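Local coordinates for putative 6-phosphogluconolactonase (Neisseria gonorrhoeae, PDB 3LHI), which probably hydrolyses 6-phosphogluconolactone to 6-phosphogluconate, the second step of the oxidative pentose phosphate pathway, at residues Phe151-Asp156 with Ala162-Thr167; Val189-Gln194 with Ala200-Ala205. One frame throughout, in Å; residues are numbered along the deposited sequence. Where two conformers were deposited one is given.

Past the core strand 130-133, the chain forms the short helix 151-155 and turns back through five residues without helix or strand into strand 163-166; interaction 1 closes this small helix-loop-strand unit. The strand then pairs antiparallel with strand 175-178. Further on comes strand 188-194, followed by helix 196-206, and interaction 2 closes that strand-helix step. The two contacts thus follow one another in series, neither crossing nor enclosing the other. Their centres lie 21 Å apart and they do not touch, yet both reach the same mixed sheet: interaction 1 at its antiparallel extension, interaction 2 at the parallel part near the chain termini.

Interaction 1 (Phe151-Asp156 with Ala162-Thr167); sequences FQTAID and ALVHTT
A compact helix-loop-strand unit is closed where T153 and A154, on the short helix 151-155, rest on V164 of strand 163-166. This is an apolar contact with no hydrogen bond across it, and V164 alone supplies the strand's share, one methyl for each helix residue. CG1 meets the methyl of A154, at 3.9 Å from its CB, while CG2 meets the branch methyl of T153, with 3.8 Å between the CG2 atoms of T153 and V164. V164 was modelled in two conformers, and these distances belong to one of them. In T153 the torsion decides which branch does the touching: CG2 is anti to the backbone N and reaches the strand, whereas OG1 (chi1 -60°) takes the place anti to the carbonyl carbon and stays out of the contact. A154 and V164 are buried; T153 is exposed, so the contact runs from the interior to the surface. The turn is held by the bond from I155 N to F151 O, 3.1 Å long. F151 points away from the strand, to a cation-pi contact with R211 and packing on L217. The backbone of A154 is hydrogen-bonded to that of L180. The strand pairs with strand 175-178 through V164 with S177. V164 CG1 also approaches the helix backbone, coming 4.2 Å from A154 CA.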
loop_
_atom_site.group_PDB
_atom_site.type_symbol
_atom_site.label_atom_id
_atom_site.label_comp_id
_atom_site.label_asym_id
_atom_site.label_seq_id
_atom_site.Cartn_x
_atom_site.Cartn_y
_atom_site.Cartn_z
ATOM N N PHE A 151 -7.681 -14.533 -6.827
ATOM C CA PHE A 151 -7.588 -14.476 -5.363
ATOM C C PHE A 151 -6.773 -15.613 -4.792
ATOM O O PHE A 151 -5.928 -15.393 -3.931
ATOM C CB PHE A 151 -8.982 -14.462 -4.744
ATOM C CG PHE A 151 -9.020 -14.155 -3.306
ATOM C CD1 PHE A 151 -8.864 -15.136 -2.316
ATOM C CD2 PHE A 151 -9.183 -12.853 -2.900
ATOM C CE1 PHE A 151 -8.877 -14.787 -0.968
ATOM C CE2 PHE A 151 -9.214 -12.547 -1.588
ATOM C CZ PHE A 151 -9.059 -13.453 -0.619
ATOM N N GLN A 152 -6.969 -16.853 -5.244
ATOM C CA GLN A 152 -6.178 -17.962 -4.720
ATOM C C GLN A 152 -4.691 -17.793 -4.993
ATOM O O GLN A 152 -3.870 -18.158 -4.149
ATOM C CB GLN A 152 -6.666 -19.317 -5.265
ATOM C CG GLN A 152 -8.070 -19.721 -4.760
ATOM C CD GLN A 152 -8.103 -19.922 -3.307
ATOM O OE1 GLN A 152 -8.859 -19.255 -2.587
ATOM N NE2 GLN A 152 -7.322 -20.912 -2.827
ATOM N N THR A 153 -4.325 -17.249 -6.144
ATOM C CA THR A 153 -2.906 -16.930 -6.418
ATOM C C THR A 153 -2.397 -15.855 -5.452
ATOM O O THR A 153 -1.298 -15.986 -4.921
ATOM C CB THR A 153 -2.686 -16.519 -7.878
ATOM O OG1 THR A 153 -3.087 -17.605 -8.747
ATOM C CG2 THR A 153 -1.224 -16.129 -8.177
ATOM N N ALA A 154 -3.195 -14.852 -5.181
ATOM C CA ALA A 154 -2.781 -13.746 -4.323
ATOM C C ALA A 154 -2.503 -14.183 -2.922
ATOM O O ALA A 154 -1.681 -13.573 -2.239
ATOM C CB ALA A 154 -3.850 -12.613 -4.354
ATOM N N ILE A 155 -3.194 -15.228 -2.456
ATOM C CA ILE A 155 -3.023 -15.737 -1.092
ATOM C C ILE A 155 -2.108 -16.961 -0.966
ATOM O O ILE A 155 -1.897 -17.418 0.141
ATOM C CB ILE A 155 -4.367 -15.979 -0.387
ATOM C CG1 ILE A 155 -5.099 -17.197 -0.970
ATOM C CG2 ILE A 155 -5.245 -14.698 -0.376
ATOM C CD1 ILE A 155 -6.324 -17.674 -0.125
ATOM N N ASP A 156 -1.557 -17.418 -2.096
ATOM C CA ASP A 156 -0.655 -18.565 -2.124
ATOM C C ASP A 156 0.802 -18.093 -1.952
ATOM O O ASP A 156 1.471 -17.782 -2.941
ATOM C CB ASP A 156 -0.754 -19.318 -3.450
ATOM C CG ASP A 156 0.108 -20.596 -3.451
ATOM O OD1 ASP A 156 0.713 -20.906 -2.384
ATOM O OD2 ASP A 156 0.173 -21.234 -4.528
ATOM N N ALA A 162 5.919 -12.027 -4.902
ATOM C CA ALA A 162 5.581 -10.778 -4.243
ATOM C C ALA A 162 4.406 -10.022 -4.879
ATOM O O ALA A 162 3.773 -9.227 -4.175
ATOM C CB ALA A 162 6.793 -9.864 -4.215
ATOM N N LEU A 163 4.226 -10.168 -6.192
ATOM C CA LEU A 163 3.265 -9.343 -6.923
ATOM C C LEU A 163 2.402 -10.258 -7.775
ATOM O O LEU A 163 2.878 -11.304 -8.276
ATOM C CB LEU A 163 3.958 -8.319 -7.834
ATOM C CG LEU A 163 4.845 -7.312 -7.131
ATOM C CD1 LEU A 163 5.606 -6.403 -8.139
ATOM C CD2 LEU A 163 4.076 -6.438 -6.129
ATOM N N VAL A 164 1.155 -9.864 -7.953
ATOM C CA VAL A 164 0.125 -10.669 -8.630
ATOM C C VAL A 164 -0.784 -9.724 -9.467
ATOM O O VAL A 164 -1.146 -8.644 -9.008
ATOM C CB VAL A 164 -0.737 -11.457 -7.595
ATOM C CG1 VAL A 164 -1.379 -10.497 -6.584
ATOM C CG2 VAL A 164 -1.793 -12.338 -8.300
ATOM N N HIS A 165 -1.148 -10.160 -10.672
ATOM C CA HIS A 165 -2.193 -9.502 -11.473
ATOM C C HIS A 165 -3.544 -9.882 -10.924
ATOM O O HIS A 165 -3.866 -11.058 -10.808
ATOM C CB HIS A 165 -2.055 -9.957 -12.922
ATOM C CG HIS A 165 -3.221 -9.623 -13.793
ATOM N ND1 HIS A 165 -3.650 -10.481 -14.795
ATOM C CD2 HIS A 165 -4.099 -8.592 -13.760
ATOM C CE1 HIS A 165 -4.698 -9.915 -15.383
ATOM N NE2 HIS A 165 -5.007 -8.797 -14.751
ATOM N N THR A 166 -4.372 -8.901 -10.620
ATOM C CA THR A 166 -5.729 -9.143 -10.178
ATOM C C THR A 166 -6.723 -8.343 -11.040
ATOM O O THR A 166 -6.410 -7.294 -11.611
ATOM C CB THR A 166 -5.991 -8.855 -8.715
ATOM O OG1 THR A 166 -5.860 -7.445 -8.516
ATOM C CG2 THR A 166 -5.015 -9.589 -7.791
ATOM N N THR A 167 -7.910 -8.908 -11.192
ATOM C CA THR A 167 -9.052 -8.276 -11.847
ATOM C C THR A 167 -10.075 -7.990 -10.737
ATOM O O THR A 167 -10.590 -8.903 -10.086
ATOM C CB THR A 167 -9.685 -9.241 -12.895
ATOM O OG1 THR A 167 -8.709 -9.630 -13.831
ATOM C CG2 THR A 167 -10.894 -8.561 -13.578
#

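Interaction 2 (Val189-Gln194 with Ala200-Ala205); sequences VFLAIQ and AVFDQA
F202 sets its CB and one side of its ring, CD1 and CE1, against the ends of L191 and I193, joining helix 196-206 to strand 188-194. Nothing polar passes between the two segments, and the buried contact is made by these three side chains. L191 CD2 reaches one flank of the ring, at 3.8 Å from both F202 CD1 and CE1, so the methyl meets the CD1-CE1 side of the ring. I193 CD1 sits nearer the root, 3.9 Å from F202 CB and 4.1 Å from F202 CG. Both methyls approach the ring obliquely. L191 and F202 lie alongside each other, pointing opposite ways, while I193 runs nearly perpendicular to F202. F202 can bridge a gap of 8.7 Å between its CA and that of I193 because its ring carbon CG is extended anti to the backbone N (chi1 179°), which drives the ring out from the helix to the strand. At the ring's other side D203 OD1 lies in the ring plane, at the edge, 3.7 Å from F202 CD2; the second oxygen of this carboxylate makes a salt bridge with K199. The strand and helix begin a beta-alpha-beta crossover, since strand 226-231, which follows in the chain after the helix 215-219, pairs parallel with strand 188-194. F202 packs further on L219 of that helix and on F3, edge-to-face, and W5 of strand 3-8. F190 and A192 alternate to the other face of the sheet, where they touch helix 11-33, so strand 188-194 is sandwiched between helices in the layered, Rossmann-like manner of the family.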
loop_
_atom_site.group_PDB
_atom_site.type_symbol
_atom_site.label_atom_id
_atom_site.label_comp_id
_atom_site.label_asym_id
_atom_site.label_seq_id
_atom_site.Cartn_x
_atom_site.Cartn_y
_atom_site.Cartn_z
ATOM N N VAL A 189 3.730 -2.669 9.253
ATOM C CA VAL A 189 2.527 -2.517 8.472
ATOM C C VAL A 189 1.594 -1.552 9.180
ATOM O O VAL A 189 1.239 -1.737 10.349
ATOM C CB VAL A 189 1.830 -3.859 8.252
ATOM C CG1 VAL A 189 0.558 -3.689 7.412
ATOM C CG2 VAL A 189 2.806 -4.853 7.541
ATOM N N PHE A 190 1.169 -0.550 8.447
ATOM C CA PHE A 190 0.203 0.443 8.901
ATOM C C PHE A 190 -1.070 0.321 8.060
ATOM O O PHE A 190 -0.995 -0.023 6.886
ATOM C CB PHE A 190 0.755 1.835 8.741
ATOM C CG PHE A 190 1.920 2.149 9.608
ATOM C CD1 PHE A 190 3.226 1.802 9.229
ATOM C CD2 PHE A 190 1.735 2.776 10.802
ATOM C CE1 PHE A 190 4.299 2.080 10.081
ATOM C CE2 PHE A 190 2.774 3.075 11.607
ATOM C CZ PHE A 190 4.047 2.693 11.279
ATOM N N LEU A 191 -2.226 0.622 8.642
ATOM C CA LEU A 191 -3.514 0.709 7.939
ATOM C C LEU A 191 -4.101 2.078 8.283
ATOM O O LEU A 191 -4.244 2.406 9.490
ATOM C CB LEU A 191 -4.464 -0.405 8.402
ATOM C CG LEU A 191 -5.883 -0.317 7.819
ATOM C CD1 LEU A 191 -5.892 -0.475 6.309
ATOM C CD2 LEU A 191 -6.770 -1.378 8.463
ATOM N N ALA A 192 -4.466 2.837 7.268
ATOM C CA ALA A 192 -5.147 4.100 7.448
ATOM C C ALA A 192 -6.532 4.033 6.862
ATOM O O ALA A 192 -6.702 3.658 5.705
ATOM C CB ALA A 192 -4.372 5.192 6.741
ATOM N N ILE A 193 -7.530 4.323 7.699
ATOM C CA ILE A 193 -8.934 4.284 7.314
ATOM C C ILE A 193 -9.645 5.493 7.911
ATOM O O ILE A 193 -9.215 6.025 8.914
ATOM C CB ILE A 193 -9.597 2.956 7.726
ATOM C CG1 ILE A 193 -9.345 2.602 9.183
ATOM C CG2 ILE A 193 -9.274 1.806 6.726
ATOM C CD1 ILE A 193 -10.361 1.615 9.777
ATOM N N GLN A 194 -10.733 5.892 7.271
ATOM C CA GLN A 194 -11.520 7.041 7.726
ATOM C C GLN A 194 -13.033 6.764 7.642
ATOM O O GLN A 194 -13.531 6.174 6.647
ATOM C CB GLN A 194 -11.117 8.274 6.912
ATOM C CG GLN A 194 -11.833 9.544 7.292
ATOM C CD GLN A 194 -11.366 10.760 6.495
ATOM O OE1 GLN A 194 -10.297 10.762 5.863
ATOM N NE2 GLN A 194 -12.162 11.817 6.553
ATOM N N ALA A 200 -16.959 0.188 10.603
ATOM C CA ALA A 200 -17.861 -0.997 10.707
ATOM C C ALA A 200 -17.344 -2.233 9.948
ATOM O O ALA A 200 -17.241 -3.342 10.499
ATOM C CB ALA A 200 -19.316 -0.637 10.291
ATOM N N VAL A 201 -16.842 -1.987 8.749
ATOM C CA VAL A 201 -16.232 -3.044 7.948
ATOM C C VAL A 201 -14.946 -3.564 8.593
ATOM O O VAL A 201 -14.723 -4.780 8.675
ATOM C CB VAL A 201 -15.947 -2.499 6.564
ATOM C CG1 VAL A 201 -15.143 -3.529 5.734
ATOM C CG2 VAL A 201 -17.252 -2.119 5.860
ATOM N N PHE A 202 -14.093 -2.643 9.061
ATOM C CA PHE A 202 -12.945 -3.042 9.853
ATOM C C PHE A 202 -13.336 -3.966 11.036
ATOM O O PHE A 202 -12.681 -5.004 11.278
ATOM C CB PHE A 202 -12.165 -1.829 10.362
ATOM C CG PHE A 202 -11.003 -2.199 11.188
ATOM C CD1 PHE A 202 -9.761 -2.437 10.612
ATOM C CD2 PHE A 202 -11.134 -2.367 12.556
ATOM C CE1 PHE A 202 -8.714 -2.830 11.373
ATOM C CE2 PHE A 202 -10.055 -2.770 13.328
ATOM C CZ PHE A 202 -8.826 -2.987 12.711
ATOM N N ASP A 203 -14.359 -3.557 11.793
ATOM C CA ASP A 203 -14.732 -4.369 12.959
ATOM C C ASP A 203 -15.190 -5.785 12.544
ATOM O O ASP A 203 -14.826 -6.788 13.198
ATOM C CB ASP A 203 -15.782 -3.641 13.795
ATOM C CG ASP A 203 -15.226 -2.412 14.528
ATOM O OD1 ASP A 203 -14.002 -2.351 14.822
ATOM O OD2 ASP A 203 -16.048 -1.507 14.819
ATOM N N GLN A 204 -15.953 -5.890 11.466
ATOM C CA GLN A 204 -16.269 -7.219 10.913
ATOM C C GLN A 204 -14.976 -7.973 10.587
ATOM O O GLN A 204 -14.737 -9.105 11.073
ATOM C CB GLN A 204 -17.130 -7.084 9.668
ATOM C CG GLN A 204 -17.654 -8.393 9.084
ATOM C CD GLN A 204 -18.595 -9.130 10.003
ATOM O OE1 GLN A 204 -19.417 -8.519 10.705
ATOM N NE2 GLN A 204 -18.485 -10.458 10.008
ATOM N N ALA A 205 -14.096 -7.328 9.818
ATOM C CA ALA A 205 -12.885 -8.029 9.409
ATOM C C ALA A 205 -12.062 -8.489 10.585
ATOM O O ALA A 205 -11.405 -9.513 10.515
ATOM C CB ALA A 205 -12.042 -7.148 8.450
#